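Local structure of LbaCas13a H328A (C2c2) (Lachnospiraceae bacterium NK4A179, 5WLH) at residues Gly256-Thr261 and Gly452-Asn457; Met246-Gln251 and Phe487-Ile492; Ala1143-Asp1148 and Ala1153-Leu1158. The protein binds a CRISPR precursor RNA as its guide and, as a Cas13a enzyme, is an RNA-targeting nuclease that cleaves RNA at adenines. All blocks are in the same frame, centred on the assembly; numbering follows the deposited sequence.

Contact 1: residues Gly256-Thr261 and Gly452-Asn457; sequences GKFAIT and GKAVYN. With nucleotides of chain B.
Apolar packing joins strand 258-260 to helix 429-458 through Phe258, whose ring lies against Ala454. The methyl CB of Ala454 sits 3.8 Å from the centroid of the Phe258 ring and 6° off the ring normal, a CH-pi contact almost exactly over the centre of the face. The ring's CE2 also lies 3.4 Å from the backbone O of Ala454. With CG anti to its carbonyl carbon (chi1 -82°), Phe258 projects its ring from the strand onto the helix surface. The same ring meets Val455 through CD2, which is 4.1 Å from Val455 CG2. Val250, Pro252, Ile476 and Ile484 also pack on Phe258.

On the helix side, polar interactions tie Lys453 and Asn457. Lys453, one residue before Ala454, extends a straight chain and donates from NZ to OP2 of U27 in chain B at 2.7 Å; it also makes a cation-pi contact with Tyr489. Asn457 turns back by one helical turn, its ND2 lying 2.8 Å from Lys453 O with an N-H...O angle of 163°. The backbone N of Asn457 reaches that oxygen from the opposite face of the carbonyl plane, so two donors grip it.

The chemistry thus divides between adjacent helix positions: Ala454 offers its methyl and its backbone carbonyl to the ring, with no polar side chain involved, while the charge on Lys453 is probably balanced, at least partly, by the RNA phosphate.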
loop_
_atom_site.group_PDB
_atom_site.type_symbol
_atom_site.label_atom_id
_atom_site.label_comp_id
_atom_site.label_asym_id
_atom_site.label_seq_id
_atom_site.Cartn_x
_atom_site.Cartn_y
_atom_site.Cartn_z
ATOM N N GLY A 256 -10.726 -20.273 26.406
ATOM C CA GLY A 256 -10.463 -18.856 26.224
ATOM C C GLY A 256 -9.033 -18.559 25.830
ATOM O O GLY A 256 -8.467 -17.552 26.277
ATOM N N LYS A 257 -8.418 -19.444 25.042
ATOM C CA LYS A 257 -7.075 -19.261 24.506
ATOM C C LYS A 257 -7.175 -19.067 23.002
ATOM O O LYS A 257 -7.934 -19.770 22.332
ATOM C CB LYS A 257 -6.184 -20.470 24.792
ATOM C CG LYS A 257 -6.036 -20.803 26.280
ATOM C CD LYS A 257 -5.592 -19.578 27.060
ATOM C CE LYS A 257 -5.614 -19.805 28.567
ATOM N NZ LYS A 257 -5.158 -18.570 29.283
ATOM N N PHE A 258 -6.413 -18.118 22.471
ATOM C CA PHE A 258 -6.377 -17.932 21.024
ATOM C C PHE A 258 -5.470 -18.990 20.404
ATOM O O PHE A 258 -4.395 -19.279 20.928
ATOM C CB PHE A 258 -5.830 -16.542 20.675
ATOM C CG PHE A 258 -6.837 -15.431 20.745
ATOM C CD1 PHE A 258 -8.043 -15.507 20.063
ATOM C CD2 PHE A 258 -6.546 -14.278 21.456
ATOM C CE1 PHE A 258 -8.940 -14.455 20.102
ATOM C CE2 PHE A 258 -7.436 -13.231 21.496
ATOM C CZ PHE A 258 -8.636 -13.321 20.816
ATOM N N ALA A 259 -5.900 -19.554 19.275
ATOM C CA ALA A 259 -5.067 -20.475 18.514
ATOM C C ALA A 259 -5.429 -20.343 17.043
ATOM O O ALA A 259 -6.491 -19.807 16.701
ATOM C CB ALA A 259 -5.251 -21.918 18.973
ATOM N N ILE A 260 -4.553 -20.867 16.169
ATOM C CA ILE A 260 -4.879 -20.842 14.744
ATOM C C ILE A 260 -6.172 -21.605 14.535
ATOM O O ILE A 260 -6.437 -22.623 15.192
ATOM C CB ILE A 260 -3.740 -21.418 13.881
ATOM C CG1 ILE A 260 -3.487 -22.898 14.236
ATOM C CG2 ILE A 260 -2.494 -20.527 13.995
ATOM C CD1 ILE A 260 -2.527 -23.622 13.296
ATOM N N THR A 261 -7.015 -21.077 13.659
ATOM C CA THR A 261 -8.333 -21.651 13.442
ATOM C C THR A 261 -8.218 -22.986 12.728
ATOM O O THR A 261 -7.441 -23.124 11.791
ATOM C CB THR A 261 -9.169 -20.705 12.601
ATOM O OG1 THR A 261 -9.103 -19.395 13.180
ATOM C CG2 THR A 261 -10.609 -21.174 12.553
ATOM N N GLY A 452 -0.162 -13.337 17.640
ATOM C CA GLY A 452 0.140 -12.108 18.352
ATOM C C GLY A 452 -0.803 -10.982 17.999
ATOM O O GLY A 452 -1.159 -10.172 18.856
ATOM N N LYS A 453 -1.231 -10.924 16.736
ATOM C CA LYS A 453 -2.218 -9.932 16.327
ATOM C C LYS A 453 -3.510 -10.087 17.116
ATOM O O LYS A 453 -4.090 -9.102 17.591
ATOM C CB LYS A 453 -2.507 -10.078 14.833
ATOM C CG LYS A 453 -3.652 -9.195 14.360
ATOM C CD LYS A 453 -3.808 -9.313 12.863
ATOM C CE LYS A 453 -4.792 -8.268 12.332
ATOM N NZ LYS A 453 -4.832 -8.345 10.839
ATOM N N ALA A 454 -3.994 -11.318 17.261
ATOM C CA ALA A 454 -5.202 -11.506 18.071
ATOM C C ALA A 454 -4.955 -11.188 19.548
ATOM O O ALA A 454 -5.786 -10.537 20.199
ATOM C CB ALA A 454 -5.731 -12.931 17.895
ATOM N N VAL A 455 -3.823 -11.628 20.094
ATOM C CA VAL A 455 -3.540 -11.381 21.513
ATOM C C VAL A 455 -3.397 -9.888 21.771
ATOM O O VAL A 455 -3.971 -9.344 22.719
ATOM C CB VAL A 455 -2.277 -12.144 21.948
ATOM C CG1 VAL A 455 -1.815 -11.679 23.339
ATOM C CG2 VAL A 455 -2.534 -13.629 21.932
ATOM N N TYR A 456 -2.625 -9.197 20.924
ATOM C CA TYR A 456 -2.400 -7.772 21.123
ATOM C C TYR A 456 -3.702 -6.984 21.085
ATOM O O TYR A 456 -3.910 -6.060 21.886
ATOM C CB TYR A 456 -1.471 -7.221 20.044
ATOM C CG TYR A 456 -1.240 -5.732 20.190
ATOM C CD1 TYR A 456 -0.458 -5.243 21.234
ATOM C CD2 TYR A 456 -1.793 -4.821 19.303
ATOM C CE1 TYR A 456 -0.228 -3.890 21.375
ATOM C CE2 TYR A 456 -1.565 -3.457 19.442
ATOM C CZ TYR A 456 -0.788 -3.004 20.494
ATOM O OH TYR A 456 -0.541 -1.666 20.661
ATOM N N ASN A 457 -4.573 -7.310 20.140
ATOM C CA ASN A 457 -5.750 -6.486 19.955
ATOM C C ASN A 457 -6.856 -6.838 20.935
ATOM O O ASN A 457 -7.621 -5.952 21.335
ATOM C CB ASN A 457 -6.235 -6.609 18.516
ATOM C CG ASN A 457 -5.383 -5.785 17.579
ATOM O OD1 ASN A 457 -5.526 -4.568 17.527
ATOM N ND2 ASN A 457 -4.451 -6.424 16.895
ATOM P P U B 27 -5.693 -10.313 8.013
ATOM O OP1 U B 27 -5.765 -11.470 7.126
ATOM O OP2 U B 27 -5.240 -10.551 9.411
ATOM O "O5'" U B 27 -4.727 -9.244 7.358
ATOM C "C5'" U B 27 -3.334 -9.470 7.295
ATOM C "C4'" U B 27 -2.773 -8.683 6.148
ATOM O "O4'" U B 27 -3.108 -9.363 4.912
ATOM C "C3'" U B 27 -3.333 -7.254 6.006
ATOM O "O3'" U B 27 -2.281 -6.378 5.654
ATOM C "C2'" U B 27 -4.241 -7.367 4.785
ATOM O "O2'" U B 27 -4.439 -6.151 4.086
ATOM C "C1'" U B 27 -3.456 -8.383 3.973
ATOM N N1 U B 27 -4.134 -8.967 2.810
ATOM C C2 U B 27 -3.309 -9.337 1.751
ATOM O O2 U B 27 -2.097 -9.268 1.813
ATOM N N3 U B 27 -3.957 -9.828 0.637
ATOM C C4 U B 27 -5.322 -9.960 0.492
ATOM O O4 U B 27 -5.775 -10.405 -0.572
ATOM C C5 U B 27 -6.094 -9.523 1.620
ATOM C C6 U B 27 -5.497 -9.044 2.714
#

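Contact 2: residues Met246-Gln251 and Phe487-Ile492; sequences MNMPVQ and FDYELI. With nucleotides of chain B.
Met248 meets Tyr489 through its terminal methyl, and its side chain can be followed there step by step. From CB the chain sets CG anti to the carbonyl carbon (chi1 -54°), then bends at chi2 and again at chi3. SD, after the first bend, lies 3.6 Å from N3 of A26 in chain B and near C2 of the same base. The second bend carries CE away to Tyr489, 3.5 Å from CD2 and about equally near CG, an oblique approach to the ring.

Pro249 adds a looser touch, its CD 4.2 Å from Tyr489 CE2. These residues lead into strand 250-252, the first strand of a two-stranded antiparallel hairpin, and face helix 486-517, with guide RNA running beside the junction. Tyr489 meets that RNA at its edge, CD2 lying 3.4 Å from O3' of A26.

The loop is braced by Asn247, whose OD1 accepts from Met248 N at 2.7 Å and from Gln251 NE2 at 3.1 Å. On the helix, Glu490 OE1 accepts a bond from O2' of A25 in chain B at 2.5 Å and forms a salt bridge with Arg938.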
loop_
_atom_site.group_PDB
_atom_site.type_symbol
_atom_site.label_atom_id
_atom_site.label_comp_id
_atom_site.label_asym_id
_atom_site.label_seq_id
_atom_site.Cartn_x
_atom_site.Cartn_y
_atom_site.Cartn_z
ATOM N N MET A 246 -15.757 -20.613 5.650
ATOM C CA MET A 246 -14.654 -19.667 5.756
ATOM C C MET A 246 -14.503 -19.197 7.205
ATOM O O MET A 246 -15.428 -19.272 8.010
ATOM C CB MET A 246 -14.867 -18.485 4.809
ATOM C CG MET A 246 -14.485 -18.805 3.346
ATOM S SD MET A 246 -14.528 -17.361 2.249
ATOM C CE MET A 246 -16.084 -16.656 2.800
ATOM N N ASN A 247 -13.299 -18.759 7.554
ATOM C CA ASN A 247 -13.055 -18.336 8.924
ATOM C C ASN A 247 -11.871 -17.385 8.932
ATOM O O ASN A 247 -11.205 -17.173 7.919
ATOM C CB ASN A 247 -12.804 -19.531 9.851
ATOM C CG ASN A 247 -13.327 -19.291 11.253
ATOM O OD1 ASN A 247 -13.404 -18.147 11.697
ATOM N ND2 ASN A 247 -13.705 -20.362 11.951
ATOM N N MET A 248 -11.642 -16.800 10.096
ATOM C CA MET A 248 -10.495 -15.947 10.339
ATOM C C MET A 248 -9.256 -16.791 10.619
ATOM O O MET A 248 -9.357 -17.995 10.864
ATOM C CB MET A 248 -10.826 -15.040 11.523
ATOM C CG MET A 248 -12.119 -14.276 11.324
ATOM S SD MET A 248 -12.030 -13.211 9.885
ATOM C CE MET A 248 -10.735 -12.089 10.417
ATOM N N PRO A 249 -8.064 -16.168 10.631
ATOM C CA PRO A 249 -6.829 -16.933 10.911
ATOM C C PRO A 249 -6.744 -17.492 12.324
ATOM O O PRO A 249 -6.139 -18.557 12.524
ATOM C CB PRO A 249 -5.710 -15.903 10.683
ATOM C CG PRO A 249 -6.319 -14.757 9.961
ATOM C CD PRO A 249 -7.791 -14.764 10.276
ATOM N N VAL A 250 -7.297 -16.787 13.311
ATOM C CA VAL A 250 -7.160 -17.151 14.717
ATOM C C VAL A 250 -8.514 -17.000 15.390
ATOM O O VAL A 250 -9.271 -16.075 15.078
ATOM C CB VAL A 250 -6.095 -16.268 15.397
ATOM C CG1 VAL A 250 -6.140 -16.435 16.931
ATOM C CG2 VAL A 250 -4.697 -16.586 14.821
ATOM N N GLN A 251 -8.837 -17.927 16.288
ATOM C CA GLN A 251 -10.083 -17.854 17.035
ATOM C C GLN A 251 -9.846 -18.403 18.428
ATOM O O GLN A 251 -8.901 -19.167 18.650
ATOM C CB GLN A 251 -11.221 -18.642 16.365
ATOM C CG GLN A 251 -11.725 -18.075 15.036
ATOM C CD GLN A 251 -12.496 -16.772 15.206
ATOM O OE1 GLN A 251 -12.583 -16.217 16.304
ATOM N NE2 GLN A 251 -13.040 -16.268 14.105
ATOM N N PHE A 487 -15.301 -8.216 10.230
ATOM C CA PHE A 487 -15.427 -6.781 10.459
ATOM C C PHE A 487 -14.453 -6.315 11.537
ATOM O O PHE A 487 -13.902 -5.210 11.445
ATOM C CB PHE A 487 -16.862 -6.434 10.874
ATOM C CG PHE A 487 -17.889 -6.881 9.886
ATOM C CD1 PHE A 487 -18.103 -6.154 8.723
ATOM C CD2 PHE A 487 -18.622 -8.028 10.103
ATOM C CE1 PHE A 487 -19.048 -6.565 7.779
ATOM C CE2 PHE A 487 -19.567 -8.450 9.178
ATOM C CZ PHE A 487 -19.796 -7.704 8.019
ATOM N N ASP A 488 -14.253 -7.141 12.580
ATOM C CA ASP A 488 -13.286 -6.808 13.628
ATOM C C ASP A 488 -11.915 -6.535 13.034
ATOM O O ASP A 488 -11.216 -5.596 13.435
ATOM C CB ASP A 488 -13.163 -7.959 14.643
ATOM C CG ASP A 488 -14.390 -8.123 15.512
ATOM O OD1 ASP A 488 -15.069 -7.124 15.781
ATOM O OD2 ASP A 488 -14.648 -9.255 15.948
ATOM N N TYR A 489 -11.489 -7.394 12.106
ATOM C CA TYR A 489 -10.165 -7.225 11.517
ATOM C C TYR A 489 -10.131 -6.069 10.531
ATOM O O TYR A 489 -9.079 -5.446 10.346
ATOM C CB TYR A 489 -9.730 -8.528 10.861
ATOM C CG TYR A 489 -8.907 -9.409 11.794
ATOM C CD1 TYR A 489 -9.116 -9.387 13.167
ATOM C CD2 TYR A 489 -7.931 -10.255 11.290
ATOM C CE1 TYR A 489 -8.347 -10.190 14.022
ATOM C CE2 TYR A 489 -7.164 -11.070 12.125
ATOM C CZ TYR A 489 -7.379 -11.027 13.484
ATOM O OH TYR A 489 -6.617 -11.824 14.287
ATOM N N GLU A 490 -11.250 -5.767 9.873
ATOM C CA GLU A 490 -11.284 -4.552 9.070
ATOM C C GLU A 490 -11.014 -3.322 9.938
ATOM O O GLU A 490 -10.241 -2.436 9.556
ATOM C CB GLU A 490 -12.631 -4.441 8.357
ATOM C CG GLU A 490 -12.841 -5.485 7.279
ATOM C CD GLU A 490 -14.064 -5.170 6.459
ATOM O OE1 GLU A 490 -13.916 -4.556 5.371
ATOM O OE2 GLU A 490 -15.172 -5.513 6.938
ATOM N N LEU A 491 -11.619 -3.269 11.122
ATOM C CA LEU A 491 -11.362 -2.156 12.034
ATOM C C LEU A 491 -9.893 -2.102 12.440
ATOM O O LEU A 491 -9.293 -1.020 12.468
ATOM C CB LEU A 491 -12.244 -2.280 13.275
ATOM C CG LEU A 491 -13.750 -2.027 13.085
ATOM C CD1 LEU A 491 -14.464 -2.398 14.372
ATOM C CD2 LEU A 491 -14.006 -0.572 12.744
ATOM N N ILE A 492 -9.291 -3.259 12.742
ATOM C CA ILE A 492 -7.864 -3.277 13.069
ATOM C C ILE A 492 -7.051 -2.723 11.911
ATOM O O ILE A 492 -6.137 -1.913 12.104
ATOM C CB ILE A 492 -7.400 -4.699 13.435
ATOM C CG1 ILE A 492 -7.992 -5.130 14.782
ATOM C CG2 ILE A 492 -5.858 -4.756 13.488
ATOM C CD1 ILE A 492 -7.745 -6.586 15.075
ATOM P P A B 26 -8.252 -6.504 3.565
ATOM O OP1 A B 26 -6.918 -5.904 3.813
ATOM O OP2 A B 26 -8.503 -7.468 2.471
ATOM O "O5'" A B 26 -8.732 -7.198 4.908
ATOM C "C5'" A B 26 -8.464 -6.637 6.190
ATOM C "C4'" A B 26 -8.450 -7.735 7.224
ATOM O "O4'" A B 26 -9.803 -8.249 7.373
ATOM C "C3'" A B 26 -7.588 -8.930 6.839
ATOM O "O3'" A B 26 -7.109 -9.560 8.021
ATOM C "C2'" A B 26 -8.595 -9.841 6.143
ATOM O "O2'" A B 26 -8.231 -11.201 6.058
ATOM C "C1'" A B 26 -9.850 -9.611 6.989
ATOM N N9 A B 26 -11.063 -9.797 6.198
ATOM C C8 A B 26 -11.712 -8.842 5.459
ATOM N N7 A B 26 -12.751 -9.324 4.801
ATOM C C5 A B 26 -12.765 -10.659 5.144
ATOM C C6 A B 26 -13.641 -11.697 4.775
ATOM N N6 A B 26 -14.670 -11.485 3.939
ATOM N N1 A B 26 -13.389 -12.923 5.257
ATOM C C2 A B 26 -12.346 -13.103 6.087
ATOM N N3 A B 26 -11.463 -12.197 6.506
ATOM C C4 A B 26 -11.738 -10.980 5.997
ATOM P P A B 25 -12.746 -7.432 0.058
ATOM O OP1 A B 25 -14.123 -7.406 0.634
ATOM O OP2 A B 25 -12.551 -7.778 -1.367
ATOM O "O5'" A B 25 -12.111 -6.003 0.321
ATOM C "C5'" A B 25 -10.738 -5.740 0.063
ATOM C "C4'" A B 25 -10.125 -4.946 1.185
ATOM O "O4'" A B 25 -10.608 -3.574 1.145
ATOM C "C3'" A B 25 -10.431 -5.465 2.593
ATOM O "O3'" A B 25 -9.273 -5.293 3.400
ATOM C "C2'" A B 25 -11.489 -4.496 3.097
ATOM O "O2'" A B 25 -11.544 -4.379 4.505
ATOM C "C1'" A B 25 -11.028 -3.203 2.444
ATOM N N9 A B 25 -12.061 -2.178 2.383
ATOM C C8 A B 25 -13.418 -2.363 2.268
ATOM N N7 A B 25 -14.099 -1.242 2.308
ATOM C C5 A B 25 -13.119 -0.272 2.469
ATOM C C6 A B 25 -13.192 1.121 2.579
ATOM N N6 A B 25 -14.350 1.782 2.539
ATOM N N1 A B 25 -12.042 1.804 2.748
ATOM C C2 A B 25 -10.883 1.137 2.790
ATOM N N3 A B 25 -10.696 -0.181 2.699
ATOM C C4 A B 25 -11.863 -0.828 2.534
ATOM P P C B 12 -8.438 -23.024 6.424
ATOM O OP1 C B 12 -8.733 -23.613 7.767
ATOM O OP2 C B 12 -7.347 -23.534 5.552
ATOM O "O5'" C B 12 -9.764 -23.008 5.554
ATOM C "C5'" C B 12 -10.998 -22.640 6.140
ATOM C "C4'" C B 12 -12.098 -22.689 5.119
ATOM O "O4'" C B 12 -11.884 -21.655 4.126
ATOM C "C3'" C B 12 -12.158 -23.967 4.288
ATOM O "O3'" C B 12 -12.754 -25.069 4.958
ATOM C "C2'" C B 12 -12.926 -23.505 3.069
ATOM O "O2'" C B 12 -14.291 -23.331 3.398
ATOM C "C1'" C B 12 -12.313 -22.128 2.853
ATOM N N1 C B 12 -11.156 -22.230 1.938
ATOM C C2 C B 12 -11.471 -22.313 0.579
ATOM O O2 C B 12 -12.658 -22.260 0.218
ATOM N N3 C B 12 -10.474 -22.419 -0.309
ATOM C C4 C B 12 -9.212 -22.476 0.122
ATOM N N4 C B 12 -8.274 -22.600 -0.822
ATOM C C5 C B 12 -8.839 -22.417 1.510
ATOM C C6 C B 12 -9.858 -22.317 2.380
#

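Contact 3: residues Ala1143-Asp1148 and Ala1153-Leu1158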
loop_
_atom_site.group_PDB
_atom_site.type_symbol
_atom_site.label_atom_id
_atom_site.label_comp_id
_atom_site.label_asym_id
_atom_site.label_seq_id
_atom_site.Cartn_x
_atom_site.Cartn_y
_atom_site.Cartn_z
ATOM N N ALA A 1143 2.053 -18.444 23.116
ATOM C CA ALA A 1143 2.091 -19.893 22.983
ATOM C C ALA A 1143 2.938 -20.513 24.081
ATOM O O ALA A 1143 2.576 -21.557 24.637
ATOM C CB ALA A 1143 2.625 -20.285 21.597
ATOM N N CYS A 1144 4.070 -19.894 24.397
ATOM C CA CYS A 1144 4.940 -20.448 25.432
ATOM C C CYS A 1144 4.239 -20.441 26.780
ATOM O O CYS A 1144 4.248 -21.445 27.513
ATOM C CB CYS A 1144 6.245 -19.656 25.488
ATOM S SG CYS A 1144 7.433 -20.344 26.683
ATOM N N LEU A 1145 3.606 -19.314 27.115
ATOM C CA LEU A 1145 2.869 -19.216 28.371
ATOM C C LEU A 1145 1.825 -20.304 28.484
ATOM O O LEU A 1145 1.529 -20.776 29.588
ATOM C CB LEU A 1145 2.181 -17.855 28.484
ATOM C CG LEU A 1145 2.934 -16.670 29.058
ATOM C CD1 LEU A 1145 2.071 -15.424 28.918
ATOM C CD2 LEU A 1145 3.286 -16.905 30.523
ATOM N N ASN A 1146 1.261 -20.725 27.359
ATOM C CA ASN A 1146 0.130 -21.632 27.382
ATOM C C ASN A 1146 0.516 -23.077 27.102
ATOM O O ASN A 1146 -0.366 -23.916 26.927
ATOM C CB ASN A 1146 -0.933 -21.124 26.407
ATOM C CG ASN A 1146 -1.690 -19.950 26.983
ATOM O OD1 ASN A 1146 -2.586 -20.138 27.789
ATOM N ND2 ASN A 1146 -1.304 -18.734 26.618
ATOM N N ASN A 1147 1.801 -23.397 27.083
ATOM C CA ASN A 1147 2.203 -24.793 27.018
ATOM C C ASN A 1147 2.794 -25.212 28.363
ATOM O O ASN A 1147 2.856 -24.428 29.318
ATOM C CB ASN A 1147 3.161 -25.049 25.841
ATOM C CG ASN A 1147 4.538 -24.401 26.011
ATOM O OD1 ASN A 1147 5.049 -24.232 27.116
ATOM N ND2 ASN A 1147 5.159 -24.056 24.880
ATOM N N ASP A 1148 3.247 -26.463 28.423
ATOM C CA ASP A 1148 3.755 -27.036 29.664
ATOM C C ASP A 1148 5.260 -26.889 29.825
ATOM O O ASP A 1148 5.802 -27.377 30.819
ATOM C CB ASP A 1148 3.356 -28.519 29.771
ATOM C CG ASP A 1148 3.962 -29.397 28.666
ATOM O OD1 ASP A 1148 4.943 -28.997 27.996
ATOM O OD2 ASP A 1148 3.440 -30.518 28.467
ATOM N N ALA A 1153 9.614 -17.926 37.329
ATOM C CA ALA A 1153 8.559 -17.202 38.029
ATOM C C ALA A 1153 8.260 -15.863 37.371
ATOM O O ALA A 1153 7.095 -15.532 37.131
ATOM C CB ALA A 1153 8.944 -16.984 39.493
ATOM N N THR A 1154 9.296 -15.064 37.104
ATOM C CA THR A 1154 9.074 -13.702 36.626
ATOM C C THR A 1154 8.717 -13.635 35.147
ATOM O O THR A 1154 8.344 -12.561 34.660
ATOM C CB THR A 1154 10.299 -12.832 36.880
ATOM O OG1 THR A 1154 11.444 -13.426 36.247
ATOM C CG2 THR A 1154 10.547 -12.663 38.384
ATOM N N TYR A 1155 8.835 -14.747 34.427
ATOM C CA TYR A 1155 8.276 -14.820 33.083
ATOM C C TYR A 1155 6.758 -14.722 33.119
ATOM O O TYR A 1155 6.148 -14.091 32.242
ATOM C CB TYR A 1155 8.720 -16.129 32.441
ATOM C CG TYR A 1155 8.319 -16.350 31.002
ATOM C CD1 TYR A 1155 9.105 -15.869 29.969
ATOM C CD2 TYR A 1155 7.200 -17.099 30.688
ATOM C CE1 TYR A 1155 8.768 -16.096 28.639
ATOM C CE2 TYR A 1155 6.852 -17.339 29.365
ATOM C CZ TYR A 1155 7.649 -16.841 28.352
ATOM O OH TYR A 1155 7.306 -17.080 27.039
ATOM N N VAL A 1156 6.131 -15.345 34.126
ATOM C CA VAL A 1156 4.678 -15.389 34.230
ATOM C C VAL A 1156 4.153 -14.226 35.059
ATOM O O VAL A 1156 3.112 -13.646 34.741
ATOM C CB VAL A 1156 4.238 -16.745 34.824
ATOM C CG1 VAL A 1156 2.711 -16.863 34.876
ATOM C CG2 VAL A 1156 4.844 -17.895 34.042
ATOM N N THR A 1157 4.871 -13.858 36.117
ATOM C CA THR A 1157 4.339 -12.926 37.100
ATOM C C THR A 1157 5.441 -11.998 37.577
ATOM O O THR A 1157 6.494 -12.464 38.022
ATOM C CB THR A 1157 3.748 -13.695 38.293
ATOM O OG1 THR A 1157 2.623 -14.474 37.851
ATOM C CG2 THR A 1157 3.307 -12.739 39.386
ATOM N N LEU A 1158 5.200 -10.694 37.506
ATOM C CA LEU A 1158 6.087 -9.716 38.119
ATOM C C LEU A 1158 5.417 -9.164 39.366
ATOM O O LEU A 1158 4.263 -8.739 39.319
ATOM C CB LEU A 1158 6.424 -8.575 37.161
ATOM C CG LEU A 1158 7.571 -8.781 36.176
ATOM C CD1 LEU A 1158 7.433 -7.777 35.033
ATOM C CD2 LEU A 1158 8.938 -8.658 36.860
#
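Cys1144, Leu1145 and Tyr1155 make a short-range, mainly apolar contact where the chain turns back after a long helix. Helix 1106-1145 ends here, and after a brief connection the single turn of helix 1153-1156 runs directly into strand 1157-1160, an outer strand of a three-stranded mixed sheet. The contact thus closes a tight connection between the end of a long helix and the edge strand of the sheet, far enough from the guide that about 16 Å separates its nearest atom from the bound nucleic acid. The two segments bury 177 Å² between them, both sides summed.

Tyr1155 and Leu1145 share most of the contact. With CG anti to the backbone N (chi1 -176°), the tyrosine ring extends across to the end of the long helix and meets two consecutive residues there. Along one side of the ring, Leu1145 contributes its CD2 branch, 3.8 Å from Tyr1155 CE2 and nearly as close to CD2, the two side chains crossing at a slant. The same Leu1145 methyl also touches Val1156, 4.0 Å from CG2, so it is shared by neighbouring residues of the short helix. Ile1172 and Leu1173 of helix 1171-1180 pack on Leu1145 as well, and Ile1172 also touches Tyr1155.

At the phenol end, the hydroxyl is hydrogen-bonded to ND1 of His1141, one helical turn before Leu1145. Replacing Tyr1155 by an alanine would probably leave His1141 ND1 without this partner and open a gap beside Cys1144 and Leu1145. Cys1144 CB lies 3.2 Å from Tyr1155 OH. The cysteine also makes an oblique sulfur-aromatic contact: Cys1144 SG is 4.8 Å from the Tyr1155 ring centroid and 55° off the ring normal, and its closest ring carbon is Tyr1155 CZ, at 3.9 Å.

In the fold
Contacts 1 and 2 share one hairpin: strands 250-252 and 258-260 are consecutive antiparallel neighbours, and the centres of contacts 1 and 2 lie about 11 Å apart. Thr261 joins them, with OG1 2.7 Å from Met248 O and N 2.9 Å from Pro249 O. The hairpin packs on two helices: 429-458, which reaches U27 of chain B, and 486-517, which reaches A25 and A26, so the two contacts line consecutive nucleotides. Contact 3 lies farther out, its centre about 16 Å from that of contact 1 and about 26 Å from that of contact 2. It meets contact 1 where Lys257 CD packs 3.1 Å from Asn1146 OD1, and Tyr1142 OH bonds to Phe258 N.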